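Local coordinates for protein diketoreductase (Acinetobacter baylyi, PDB 4DYD) that probably catalyses the NAD-dependent interconversion of (3S)-3-hydroxyacyl-CoA and 3-oxoacyl-CoA, a step of fatty acid beta-oxidation, at residues N6-G11 with A29-D34; G13-Q18 with F144-W149; F117-S122 with D137-L142. All coordinates share one frame; numbering follows the deposited sequence.

Contact 1 of 3, residues N6-G11 with A29-D34; sequences NVTVLG and AVTAYD. With NAD (nicotinamide-adenine-dinucleotide), chain B.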
loop_
_atom_site.group_PDB
_atom_site.type_symbol
_atom_site.label_atom_id
_atom_site.label_comp_id
_atom_site.label_asym_id
_atom_site.label_seq_id
_atom_site.Cartn_x
_atom_site.Cartn_y
_atom_site.Cartn_z
ATOM N N ASN A 6 13.661 17.148 31.287
ATOM C CA ASN A 6 12.672 18.208 31.172
ATOM C C ASN A 6 12.280 18.386 29.714
ATOM O O ASN A 6 13.124 18.663 28.857
ATOM C CB ASN A 6 13.238 19.517 31.725
ATOM C CG ASN A 6 13.624 19.407 33.189
ATOM O OD1 ASN A 6 13.061 18.602 33.935
ATOM N ND2 ASN A 6 14.598 20.208 33.604
ATOM N N VAL A 7 10.995 18.222 29.432
ATOM C CA VAL A 7 10.507 18.353 28.069
ATOM C C VAL A 7 9.417 19.407 28.014
ATOM O O VAL A 7 8.470 19.382 28.801
ATOM C CB VAL A 7 9.950 17.016 27.547
ATOM C CG1 VAL A 7 9.449 17.164 26.109
ATOM C CG2 VAL A 7 11.017 15.935 27.641
ATOM N N THR A 8 9.554 20.343 27.091
ATOM C CA THR A 8 8.510 21.326 26.875
ATOM C C THR A 8 7.863 21.057 25.525
ATOM O O THR A 8 8.552 20.869 24.519
ATOM C CB THR A 8 9.070 22.770 26.918
ATOM O OG1 THR A 8 9.648 23.017 28.205
ATOM C CG2 THR A 8 7.968 23.791 26.664
ATOM N N VAL A 9 6.538 21.021 25.509
ATOM C CA VAL A 9 5.810 20.882 24.258
ATOM C C VAL A 9 5.156 22.220 23.915
ATOM O O VAL A 9 4.430 22.794 24.731
ATOM C CB VAL A 9 4.746 19.774 24.349
ATOM C CG1 VAL A 9 4.009 19.634 23.023
ATOM C CG2 VAL A 9 5.406 18.450 24.732
ATOM N N LEU A 10 5.441 22.725 22.719
ATOM C CA LEU A 10 4.848 23.984 22.264
ATOM C C LEU A 10 3.585 23.686 21.468
ATOM O O LEU A 10 3.638 23.039 20.419
ATOM C CB LEU A 10 5.828 24.756 21.385
ATOM C CG LEU A 10 7.220 25.011 21.969
ATOM C CD1 LEU A 10 8.026 25.829 20.976
ATOM C CD2 LEU A 10 7.122 25.731 23.306
ATOM N N GLY A 11 2.451 24.154 21.970
ATOM C CA GLY A 11 1.189 23.822 21.343
ATOM C C GLY A 11 0.517 22.650 22.028
ATOM O O GLY A 11 1.156 21.636 22.319
ATOM N N ALA A 29 9.492 15.079 32.959
ATOM C CA ALA A 29 8.945 16.296 33.542
ATOM C C ALA A 29 8.460 17.194 32.418
ATOM O O ALA A 29 9.259 17.819 31.714
ATOM C CB ALA A 29 10.002 17.009 34.377
ATOM N N VAL A 30 7.145 17.256 32.245
ATOM C CA VAL A 30 6.578 17.905 31.075
ATOM C C VAL A 30 6.017 19.282 31.381
ATOM O O VAL A 30 5.290 19.477 32.358
ATOM C CB VAL A 30 5.470 17.036 30.432
ATOM C CG1 VAL A 30 4.826 17.762 29.264
ATOM C CG2 VAL A 30 6.051 15.709 29.965
ATOM N N THR A 31 6.361 20.241 30.530
ATOM C CA THR A 31 5.703 21.538 30.544
ATOM C C THR A 31 4.943 21.698 29.229
ATOM O O THR A 31 5.506 21.493 28.151
ATOM C CB THR A 31 6.719 22.690 30.699
ATOM O OG1 THR A 31 7.407 22.547 31.949
ATOM C CG2 THR A 31 6.015 24.048 30.659
ATOM N N ALA A 32 3.665 22.043 29.322
ATOM C CA ALA A 32 2.860 22.283 28.137
ATOM C C ALA A 32 2.710 23.786 27.937
ATOM O O ALA A 32 2.163 24.487 28.792
ATOM C CB ALA A 32 1.492 21.625 28.282
ATOM N N TYR A 33 3.211 24.280 26.810
ATOM C CA TYR A 33 3.137 25.699 26.502
ATOM C C TYR A 33 2.039 25.994 25.489
ATOM O O TYR A 33 1.845 25.247 24.525
ATOM C CB TYR A 33 4.478 26.216 25.964
ATOM C CG TYR A 33 4.364 27.600 25.367
ATOM C CD1 TYR A 33 4.499 28.745 26.158
ATOM C CD2 TYR A 33 4.114 27.766 24.003
ATOM C CE1 TYR A 33 4.386 30.020 25.602
ATOM C CE2 TYR A 33 3.999 29.031 23.441
ATOM C CZ TYR A 33 4.136 30.151 24.241
ATOM O OH TYR A 33 4.023 31.396 23.670
ATOM N N ASP A 34 1.321 27.091 25.711
ATOM C CA ASP A 34 0.362 27.585 24.730
ATOM C C ASP A 34 0.201 29.093 24.954
ATOM O O ASP A 34 0.769 29.644 25.903
ATOM C CB ASP A 34 -0.968 26.836 24.846
ATOM C CG ASP A 34 -1.718 26.756 23.516
ATOM O OD1 ASP A 34 -1.489 27.598 22.621
ATOM O OD2 ASP A 34 -2.535 25.827 23.362
HETATM P PA NAD B . -3.498 21.750 16.399
HETATM O O1A NAD B . -4.947 21.450 16.424
HETATM O O2A NAD B . -2.895 22.284 15.157
HETATM O O5B NAD B . -3.144 22.745 17.617
HETATM C C5B NAD B . -2.159 23.772 17.465
HETATM C C4B NAD B . -1.638 24.181 18.845
HETATM O O4B NAD B . -0.755 25.309 18.689
HETATM C C3B NAD B . -2.795 24.689 19.691
HETATM O O3B NAD B . -2.429 24.631 21.077
HETATM C C2B NAD B . -2.851 26.137 19.244
HETATM O O2B NAD B . -3.564 26.922 20.211
HETATM C C1B NAD B . -1.366 26.409 19.383
HETATM N N9A NAD B . -0.964 27.736 18.865
HETATM C C8A NAD B . -1.682 28.515 18.062
HETATM N N7A NAD B . -0.948 29.587 17.776
HETATM C C5A NAD B . 0.217 29.474 18.409
HETATM C C6A NAD B . 1.256 30.301 18.488
HETATM N N6A NAD B . 1.147 31.451 17.829
HETATM N N1A NAD B . 2.328 30.023 19.243
HETATM C C2A NAD B . 2.351 28.826 19.965
HETATM N N3A NAD B . 1.244 27.976 19.857
HETATM C C4A NAD B . 0.209 28.325 19.081
HETATM O O3 NAD B . -2.710 20.407 16.802
HETATM P PN NAD B . -2.020 19.507 15.660
HETATM O O1N NAD B . -2.669 19.795 14.361
HETATM O O2N NAD B . -1.959 18.104 16.127
HETATM O O5D NAD B . -0.522 20.097 15.615
HETATM C C5D NAD B . -0.026 20.690 14.411
HETATM C C4D NAD B . 1.488 20.483 14.335
HETATM O O4D NAD B . 1.735 19.070 14.446
HETATM C C3D NAD B . 1.949 20.842 12.933
HETATM O O3D NAD B . 3.383 20.864 12.868
HETATM C C2D NAD B . 1.416 19.635 12.186
HETATM O O2D NAD B . 2.049 19.515 10.903
HETATM C C1D NAD B . 1.944 18.559 13.118
HETATM N N1N NAD B . 1.324 17.234 12.884
HETATM C C2N NAD B . -0.070 17.096 12.890
HETATM C C3N NAD B . -0.647 15.876 12.558
HETATM C C7N NAD B . -2.023 15.702 12.668
HETATM O O7N NAD B . -2.540 14.605 12.462
HETATM N N7N NAD B . -2.700 16.783 13.041
HETATM C C4N NAD B . 0.161 14.795 12.219
HETATM C C5N NAD B . 1.546 14.917 12.237
HETATM C C6N NAD B . 2.132 16.134 12.569
#

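Contact 2 of 3, residues G13-Q18 with F144-W149; sequences GVLGSQ and FANHVW. With NAD (nicotinamide-adenine-dinucleotide), chain B; PO4 (phosphate ion), chain N.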
loop_
_atom_site.group_PDB
_atom_site.type_symbol
_atom_site.label_atom_id
_atom_site.label_comp_id
_atom_site.label_asym_id
_atom_site.label_seq_id
_atom_site.Cartn_x
_atom_site.Cartn_y
_atom_site.Cartn_z
ATOM N N GLY A 13 -2.602 21.333 20.933
ATOM C CA GLY A 13 -3.697 20.887 20.098
ATOM C C GLY A 13 -3.816 19.380 20.058
ATOM O O GLY A 13 -3.401 18.694 20.995
ATOM N N VAL A 14 -4.365 18.861 18.968
ATOM C CA VAL A 14 -4.580 17.427 18.828
ATOM C C VAL A 14 -3.298 16.622 19.042
ATOM O O VAL A 14 -3.283 15.677 19.837
ATOM C CB VAL A 14 -5.212 17.083 17.464
ATOM C CG1 VAL A 14 -5.361 15.575 17.310
ATOM C CG2 VAL A 14 -6.569 17.764 17.343
ATOM N N LEU A 15 -2.227 16.985 18.342
ATOM C CA LEU A 15 -0.962 16.280 18.523
ATOM C C LEU A 15 -0.102 16.799 19.647
ATOM O O LEU A 15 0.616 16.021 20.281
ATOM C CB LEU A 15 -0.143 16.158 17.242
ATOM C CG LEU A 15 -0.479 14.908 16.427
ATOM C CD1 LEU A 15 -1.891 14.966 15.871
ATOM C CD2 LEU A 15 0.538 14.741 15.321
ATOM N N GLY A 16 -0.147 18.102 19.888
ATOM C CA GLY A 16 0.627 18.647 20.984
ATOM C C GLY A 16 0.277 18.001 22.308
ATOM O O GLY A 16 1.161 17.662 23.102
ATOM N N SER A 17 -1.021 17.821 22.539
ATOM C CA SER A 17 -1.510 17.234 23.779
ATOM C C SER A 17 -1.148 15.753 23.863
ATOM O O SER A 17 -0.799 15.268 24.940
ATOM C CB SER A 17 -3.029 17.405 23.918
ATOM O OG SER A 17 -3.723 16.714 22.891
ATOM N N GLN A 18 -1.223 15.030 22.746
ATOM C CA GLN A 18 -0.902 13.602 22.781
ATOM C C GLN A 18 0.579 13.403 23.060
ATOM O O GLN A 18 0.967 12.505 23.812
ATOM C CB GLN A 18 -1.265 12.900 21.470
ATOM C CG GLN A 18 -2.749 12.933 21.114
ATOM C CD GLN A 18 -3.050 12.215 19.805
ATOM O OE1 GLN A 18 -2.437 11.194 19.480
ATOM N NE2 GLN A 18 -3.984 12.761 19.038
ATOM N N PHE A 144 5.254 12.588 14.817
ATOM C CA PHE A 144 4.335 11.608 15.401
ATOM C C PHE A 144 3.121 11.390 14.503
ATOM O O PHE A 144 2.881 12.147 13.556
ATOM C CB PHE A 144 3.846 12.082 16.772
ATOM C CG PHE A 144 4.929 12.195 17.805
ATOM C CD1 PHE A 144 5.807 13.278 17.801
ATOM C CD2 PHE A 144 5.071 11.219 18.788
ATOM C CE1 PHE A 144 6.811 13.386 18.759
ATOM C CE2 PHE A 144 6.071 11.315 19.752
ATOM C CZ PHE A 144 6.945 12.401 19.737
ATOM N N ALA A 145 2.357 10.349 14.815
ATOM C CA ALA A 145 1.116 10.047 14.107
ATOM C C ALA A 145 -0.062 10.220 15.059
ATOM O O ALA A 145 0.058 9.954 16.259
ATOM C CB ALA A 145 1.156 8.623 13.574
ATOM N N ASN A 146 -1.198 10.669 14.531
ATOM C CA ASN A 146 -2.380 10.874 15.366
ATOM C C ASN A 146 -2.714 9.563 16.096
ATOM O O ASN A 146 -2.607 8.478 15.518
ATOM C CB ASN A 146 -3.564 11.320 14.506
ATOM C CG ASN A 146 -4.738 11.788 15.336
ATOM O OD1 ASN A 146 -4.618 11.973 16.551
ATOM N ND2 ASN A 146 -5.880 11.978 14.694
ATOM N N HIS A 147 -3.114 9.666 17.362
ATOM C CA HIS A 147 -3.285 8.492 18.228
ATOM C C HIS A 147 -1.943 7.825 18.485
ATOM O O HIS A 147 -1.708 6.685 18.081
ATOM C CB HIS A 147 -4.286 7.498 17.633
ATOM C CG HIS A 147 -5.684 8.029 17.563
ATOM N ND1 HIS A 147 -6.795 7.218 17.650
ATOM C CD2 HIS A 147 -6.150 9.292 17.416
ATOM C CE1 HIS A 147 -7.885 7.958 17.559
ATOM N NE2 HIS A 147 -7.523 9.220 17.417
ATOM N N VAL A 148 -1.069 8.553 19.174
ATOM C CA VAL A 148 0.310 8.137 19.388
ATOM C C VAL A 148 0.422 6.860 20.224
ATOM O O VAL A 148 1.434 6.158 20.147
ATOM C CB VAL A 148 1.132 9.257 20.068
ATOM C CG1 VAL A 148 1.106 10.522 19.219
ATOM C CG2 VAL A 148 0.591 9.535 21.463
ATOM N N TRP A 149 -0.597 6.563 21.027
ATOM C CA TRP A 149 -0.544 5.394 21.903
ATOM C C TRP A 149 -0.696 4.090 21.117
ATOM O O TRP A 149 -0.242 3.033 21.563
ATOM C CB TRP A 149 -1.598 5.484 23.018
ATOM C CG TRP A 149 -3.007 5.505 22.523
ATOM C CD1 TRP A 149 -3.825 4.427 22.337
ATOM C CD2 TRP A 149 -3.769 6.658 22.142
ATOM N NE1 TRP A 149 -5.046 4.836 21.859
ATOM C CE2 TRP A 149 -5.041 6.200 21.730
ATOM C CE3 TRP A 149 -3.500 8.033 22.108
ATOM C CZ2 TRP A 149 -6.045 7.069 21.287
ATOM C CZ3 TRP A 149 -4.499 8.901 21.667
ATOM C CH2 TRP A 149 -5.756 8.412 21.262
HETATM P PA NAD B . -3.498 21.750 16.399
HETATM O O1A NAD B . -4.947 21.450 16.424
HETATM O O2A NAD B . -2.895 22.284 15.157
HETATM O O5B NAD B . -3.144 22.745 17.617
HETATM C C5B NAD B . -2.159 23.772 17.465
HETATM C C4B NAD B . -1.638 24.181 18.845
HETATM O O4B NAD B . -0.755 25.309 18.689
HETATM C C3B NAD B . -2.795 24.689 19.691
HETATM O O3B NAD B . -2.429 24.631 21.077
HETATM C C2B NAD B . -2.851 26.137 19.244
HETATM O O2B NAD B . -3.564 26.922 20.211
HETATM C C1B NAD B . -1.366 26.409 19.383
HETATM N N9A NAD B . -0.964 27.736 18.865
HETATM C C8A NAD B . -1.682 28.515 18.062
HETATM N N7A NAD B . -0.948 29.587 17.776
HETATM C C5A NAD B . 0.217 29.474 18.409
HETATM C C6A NAD B . 1.256 30.301 18.488
HETATM N N6A NAD B . 1.147 31.451 17.829
HETATM N N1A NAD B . 2.328 30.023 19.243
HETATM C C2A NAD B . 2.351 28.826 19.965
HETATM N N3A NAD B . 1.244 27.976 19.857
HETATM C C4A NAD B . 0.209 28.325 19.081
HETATM O O3 NAD B . -2.710 20.407 16.802
HETATM P PN NAD B . -2.020 19.507 15.660
HETATM O O1N NAD B . -2.669 19.795 14.361
HETATM O O2N NAD B . -1.959 18.104 16.127
HETATM O O5D NAD B . -0.522 20.097 15.615
HETATM C C5D NAD B . -0.026 20.690 14.411
HETATM C C4D NAD B . 1.488 20.483 14.335
HETATM O O4D NAD B . 1.735 19.070 14.446
HETATM C C3D NAD B . 1.949 20.842 12.933
HETATM O O3D NAD B . 3.383 20.864 12.868
HETATM C C2D NAD B . 1.416 19.635 12.186
HETATM O O2D NAD B . 2.049 19.515 10.903
HETATM C C1D NAD B . 1.944 18.559 13.118
HETATM N N1N NAD B . 1.324 17.234 12.884
HETATM C C2N NAD B . -0.070 17.096 12.890
HETATM C C3N NAD B . -0.647 15.876 12.558
HETATM C C7N NAD B . -2.023 15.702 12.668
HETATM O O7N NAD B . -2.540 14.605 12.462
HETATM N N7N NAD B . -2.700 16.783 13.041
HETATM C C4N NAD B . 0.161 14.795 12.219
HETATM C C5N NAD B . 1.546 14.917 12.237
HETATM C C6N NAD B . 2.132 16.134 12.569
HETATM P P PO4 N . -8.580 12.960 17.201
HETATM O O1 PO4 N . -8.418 13.590 15.864
HETATM O O2 PO4 N . -7.243 12.648 17.768
HETATM O O3 PO4 N . -9.295 13.897 18.107
HETATM O O4 PO4 N . -9.364 11.703 17.065
#

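Contact 3 of 3, residues F117-S122 with D137-L142; sequences FATNSS and DKFLAL. With NAD (nicotinamide-adenine-dinucleotide), chain B.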
loop_
_atom_site.group_PDB
_atom_site.type_symbol
_atom_site.label_atom_id
_atom_site.label_comp_id
_atom_site.label_asym_id
_atom_site.label_seq_id
_atom_site.Cartn_x
_atom_site.Cartn_y
_atom_site.Cartn_z
ATOM N N PHE A 117 15.856 21.136 19.923
ATOM C CA PHE A 117 14.559 21.489 19.348
ATOM C C PHE A 117 14.126 20.406 18.370
ATOM O O PHE A 117 14.935 19.906 17.584
ATOM C CB PHE A 117 14.604 22.827 18.591
ATOM C CG PHE A 117 15.009 24.010 19.433
ATOM C CD1 PHE A 117 14.863 23.995 20.818
ATOM C CD2 PHE A 117 15.541 25.149 18.830
ATOM C CE1 PHE A 117 15.240 25.096 21.591
ATOM C CE2 PHE A 117 15.920 26.255 19.591
ATOM C CZ PHE A 117 15.770 26.227 20.976
ATOM N N ALA A 118 12.847 20.052 18.411
ATOM C CA ALA A 118 12.303 19.081 17.472
ATOM C C ALA A 118 10.949 19.555 16.969
ATOM O O ALA A 118 10.054 19.858 17.763
ATOM C CB ALA A 118 12.176 17.715 18.138
ATOM N N THR A 119 10.803 19.635 15.650
ATOM C CA THR A 119 9.527 19.996 15.053
ATOM C C THR A 119 8.717 18.737 14.733
ATOM O O THR A 119 9.274 17.716 14.322
ATOM C CB THR A 119 9.719 20.816 13.760
ATOM O OG1 THR A 119 8.438 21.158 13.214
ATOM C CG2 THR A 119 10.506 20.024 12.728
ATOM N N ASN A 120 7.405 18.817 14.926
ATOM C CA ASN A 120 6.507 17.718 14.586
ATOM C C ASN A 120 5.869 17.995 13.225
ATOM O O ASN A 120 4.909 17.327 12.832
ATOM C CB ASN A 120 5.404 17.602 15.641
ATOM C CG ASN A 120 4.441 16.460 15.364
ATOM O OD1 ASN A 120 4.855 15.326 15.105
ATOM N ND2 ASN A 120 3.147 16.756 15.404
ATOM N N SER A 121 6.407 18.980 12.507
ATOM C CA SER A 121 5.788 19.471 11.274
ATOM C C SER A 121 5.614 18.384 10.208
ATOM O O SER A 121 6.533 17.601 9.950
ATOM C CB SER A 121 6.598 20.638 10.703
ATOM O OG SER A 121 5.979 21.153 9.538
ATOM N N SER A 122 4.440 18.353 9.580
ATOM C CA SER A 122 4.154 17.388 8.517
ATOM C C SER A 122 4.524 17.899 7.123
ATOM O O SER A 122 4.947 17.116 6.268
ATOM C CB SER A 122 2.676 16.980 8.524
ATOM O OG SER A 122 2.335 16.282 9.708
ATOM N N ASP A 137 22.622 22.530 14.814
ATOM C CA ASP A 137 23.174 21.259 15.281
ATOM C C ASP A 137 22.217 20.563 16.240
ATOM O O ASP A 137 22.286 19.345 16.426
ATOM C CB ASP A 137 24.528 21.467 15.969
ATOM C CG ASP A 137 24.446 22.428 17.146
ATOM O OD1 ASP A 137 23.633 23.377 17.095
ATOM O OD2 ASP A 137 25.193 22.228 18.128
ATOM N N LYS A 138 21.334 21.340 16.859
ATOM C CA LYS A 138 20.406 20.796 17.842
ATOM C C LYS A 138 18.969 20.821 17.333
ATOM O O LYS A 138 18.024 20.733 18.122
ATOM C CB LYS A 138 20.507 21.575 19.153
ATOM C CG LYS A 138 21.863 21.472 19.828
ATOM C CD LYS A 138 21.900 22.287 21.106
ATOM C CE LYS A 138 23.228 22.127 21.829
ATOM N NZ LYS A 138 23.461 20.720 22.255
ATOM N N PHE A 139 18.803 20.946 16.018
ATOM C CA PHE A 139 17.473 20.992 15.429
ATOM C C PHE A 139 17.238 19.798 14.522
ATOM O O PHE A 139 18.097 19.427 13.719
ATOM C CB PHE A 139 17.268 22.280 14.636
ATOM C CG PHE A 139 15.883 22.425 14.068
ATOM C CD1 PHE A 139 15.685 22.582 12.699
ATOM C CD2 PHE A 139 14.772 22.405 14.906
ATOM C CE1 PHE A 139 14.405 22.719 12.173
ATOM C CE2 PHE A 139 13.484 22.541 14.391
ATOM C CZ PHE A 139 13.298 22.698 13.022
ATOM N N LEU A 140 16.062 19.201 14.658
ATOM C CA LEU A 140 15.671 18.071 13.836
ATOM C C LEU A 140 14.168 17.884 13.902
ATOM O O LEU A 140 13.481 18.572 14.662
ATOM C CB LEU A 140 16.410 16.802 14.270
ATOM C CG LEU A 140 16.383 16.371 15.742
ATOM C CD1 LEU A 140 14.964 16.166 16.251
ATOM C CD2 LEU A 140 17.198 15.100 15.909
ATOM N N ALA A 141 13.656 16.968 13.092
ATOM C CA ALA A 141 12.237 16.663 13.128
ATOM C C ALA A 141 12.001 15.389 13.926
ATOM O O ALA A 141 12.765 14.425 13.832
ATOM C CB ALA A 141 11.676 16.524 11.718
ATOM N N LEU A 142 10.952 15.419 14.737
ATOM C CA LEU A 142 10.462 14.240 15.434
ATOM C C LEU A 142 8.969 14.200 15.163
ATOM O O LEU A 142 8.197 14.934 15.785
ATOM C CB LEU A 142 10.715 14.359 16.939
ATOM C CG LEU A 142 10.257 13.161 17.774
ATOM C CD1 LEU A 142 11.020 11.915 17.339
ATOM C CD2 LEU A 142 10.472 13.431 19.259
HETATM P PA NAD B . -3.498 21.750 16.399
HETATM O O1A NAD B . -4.947 21.450 16.424
HETATM O O2A NAD B . -2.895 22.284 15.157
HETATM O O5B NAD B . -3.144 22.745 17.617
HETATM C C5B NAD B . -2.159 23.772 17.465
HETATM C C4B NAD B . -1.638 24.181 18.845
HETATM O O4B NAD B . -0.755 25.309 18.689
HETATM C C3B NAD B . -2.795 24.689 19.691
HETATM O O3B NAD B . -2.429 24.631 21.077
HETATM C C2B NAD B . -2.851 26.137 19.244
HETATM O O2B NAD B . -3.564 26.922 20.211
HETATM C C1B NAD B . -1.366 26.409 19.383
HETATM N N9A NAD B . -0.964 27.736 18.865
HETATM C C8A NAD B . -1.682 28.515 18.062
HETATM N N7A NAD B . -0.948 29.587 17.776
HETATM C C5A NAD B . 0.217 29.474 18.409
HETATM C C6A NAD B . 1.256 30.301 18.488
HETATM N N6A NAD B . 1.147 31.451 17.829
HETATM N N1A NAD B . 2.328 30.023 19.243
HETATM C C2A NAD B . 2.351 28.826 19.965
HETATM N N3A NAD B . 1.244 27.976 19.857
HETATM C C4A NAD B . 0.209 28.325 19.081
HETATM O O3 NAD B . -2.710 20.407 16.802
HETATM P PN NAD B . -2.020 19.507 15.660
HETATM O O1N NAD B . -2.669 19.795 14.361
HETATM O O2N NAD B . -1.959 18.104 16.127
HETATM O O5D NAD B . -0.522 20.097 15.615
HETATM C C5D NAD B . -0.026 20.690 14.411
HETATM C C4D NAD B . 1.488 20.483 14.335
HETATM O O4D NAD B . 1.735 19.070 14.446
HETATM C C3D NAD B . 1.949 20.842 12.933
HETATM O O3D NAD B . 3.383 20.864 12.868
HETATM C C2D NAD B . 1.416 19.635 12.186
HETATM O O2D NAD B . 2.049 19.515 10.903
HETATM C C1D NAD B . 1.944 18.559 13.118
HETATM N N1N NAD B . 1.324 17.234 12.884
HETATM C C2N NAD B . -0.070 17.096 12.890
HETATM C C3N NAD B . -0.647 15.876 12.558
HETATM C C7N NAD B . -2.023 15.702 12.668
HETATM O O7N NAD B . -2.540 14.605 12.462
HETATM N N7N NAD B . -2.700 16.783 13.041
HETATM C C4N NAD B . 0.161 14.795 12.219
HETATM C C5N NAD B . 1.546 14.917 12.237
HETATM C C6N NAD B . 2.132 16.134 12.569
#

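Contact 1 of 3, residues N6-G11 with A29-D34
Ala29 meets Asn6 where the two strands begin to pair, its CB 3.5 Å from Asn6 OD1, while Asn6 ND2 turns to Asp85 O. Strands 6-10 and 29-33 run parallel, 20° apart, and helix 14-25 makes the connection between them, packed on one face of the sheet: this is the first beta-alpha-beta unit of the Rossmann-type NAD-binding domain. Ala29 O accepts Val7 N. Val30 lies on the same face of the sheet as Val7, Val9 and Ala32. This face is packed by helix 14-25, whose Ala20 touches both Val9 and Val30; across the strands, Val30 CA comes within 3.3 Å of Val7 O. Thr31 bonds with both of its backbone ends, N to Val7 O at 2.9 Å and O from Val9 N at 2.9 Å. On the other face its side chain stands beside that of Thr8, pointing the same way, with Thr8 OG1 3.9 Å from Thr31 CB; Ala82 O takes up the Thr8 hydroxyl. Ala32 pairs with Val9, and its CB rests on Thr12 and on Phe47 of helix 37-57. Tyr33 N donates to Val9 O, and Tyr33 O receives Gly11 N at 2.8 Å, the most bent of the five backbone bonds (152°). With CG anti to the backbone N (chi1 168°), the Tyr33 ring crosses Leu10 at a slant, Leu10 CD2 lying 3.7 Å from Tyr33 CD2; Leu79 adjoins both side chains. The adenine presents C2A to the edge of the Tyr33 ring. Asp34, just past the strand end, is the acidic residue that NAD-specific Rossmann domains place against the adenosine ribose. Thr12 OG1 bonds to one of its oxygens, OD2, which also takes the ribose hydroxyl O3B of NAD at 2.6 Å.

Contact 2 of 3, residues G13-Q18 with F144-W149
Gln18 reaches out of helix 14-25 and sets its amide against that of Asn146, the two planes turned 38° from each other. The Gln18 chain is extended beyond CG (chi2 -180°), which carries the amide to the loop backbone. NE2 of Gln18 donates to Asn146 OD1 at 2.7 Å along a nearly straight bond (168°), with the acceptor in the plane of the Gln18 amide; a weak second bond from NE2 goes back to Val14 O. At the other corner, Gln18 OE1 accepts Val148 N at 3.0 Å, nearly on the line of its C=O, and takes a weak, bent bond from His147 N. Gripped at both corners, the amide has its rotation fixed. Val148 packs along the Gln18 side chain with both methyls, CG1 3.6 Å from Gln18 OE1 and CG2 beside Gln18 CB, while Trp149 CZ3 approaches OE1 obliquely and CH2 of the same indole lies over a face of the His147 ring. A phosphate ion, probably from the crystallisation liquor, is held from the loop side: Asn146 ND2 donates to its O1 at 3.2 Å, and His147 NE2 to its O4 at 3.1 Å. The helix start is the glycine-rich turn of the Rossmann dinucleotide fold. Here Gly13 O receives both N and OG of Ser17, and Leu15 lays its branched end against the nicotinamide, with Leu15 CD2 3.9 Å from Phe144 O. The contact thus joins the N-terminal turn of helix 14-25 to the loop between strands 139-143 and 153-158; Phe144 and Val148 lean on Ile19 and Gln22 further along that helix, and Trp149 reaches Val53 of helix 37-57.

Contact 3 of 3, residues F117-S122 with D137-L142
Phe139 sends its ring across to Phe117 and Thr119 of the neighbouring strand. With CG anti to the backbone N (chi1 -177°), CB leaves the sheet on the face shared with Phe117, Thr119 and Ala141, and the ring reaches toward the adjoining strand. Its CD2 lies 3.7 Å from Phe117 CB and just as near Phe117 O; Phe139 CE2 is 4.1 Å from Thr119 N, and Phe139 CZ at the far end meets Thr119 CG2 at 3.9 Å. Tyr104 of helix 97-110 stacks edge-to-face with this ring, and Val130 and Thr133 of helix 130-133 pack against it. The strands here, 116-119 and 139-143, run parallel in the Rossmann-type sheet, their short segments crossing at 41°, joined through helix 130-133 as a beta-alpha-beta unit. Phe117 N bonds to Lys138 O, Leu140 N to Phe117 O, Thr119 N to Leu140 O and Leu142 N to Thr119 O. The longest of the four is that from Leu140 N, at 3.2 Å. On the other face Ala118 CB touches Leu140 CD1 at 3.7 Å and Leu142 CB at 3.9 Å. Thr119 OG1 accepts Ser121 N in an ST turn at the strand end and is also hydrogen-bonded to Glu91 OE1. Past that turn, Asn120 stands on the NAD site: OD1 is taken by Phe144 N, fixing the amide, and ND2 makes a weak bond to the ribose oxygen O4D of NAD. Ser122 N donates to the hydroxyl O2D of the same ribose at 3.0 Å, while the Ser122 hydroxyl, whose place is doubtful because it crowds the nicotinamide, is near enough to His143 NE2 for a bond; His143 is predicted to matter for catalysis.

How the contacts relate
From the N terminus, strand 6-10 leads through the glycine-rich turn into helix 14-25 and on to strand 29-33, where contact 1 closes the first loop. Contact 2 starts inside that loop, at 13-18, but finds its partner only at 144-149, so the two cross. Within the long excursion of contact 2, contact 3 closes a short loop of its own from 117-122 to 137-142. Contacts 1 and 3 join separate strand pairs of one sheet, about 7 Å apart at their nearest atoms; contact 2 ties the first crossover helix to the loop following the last strand of contact 3. NAD touches all three.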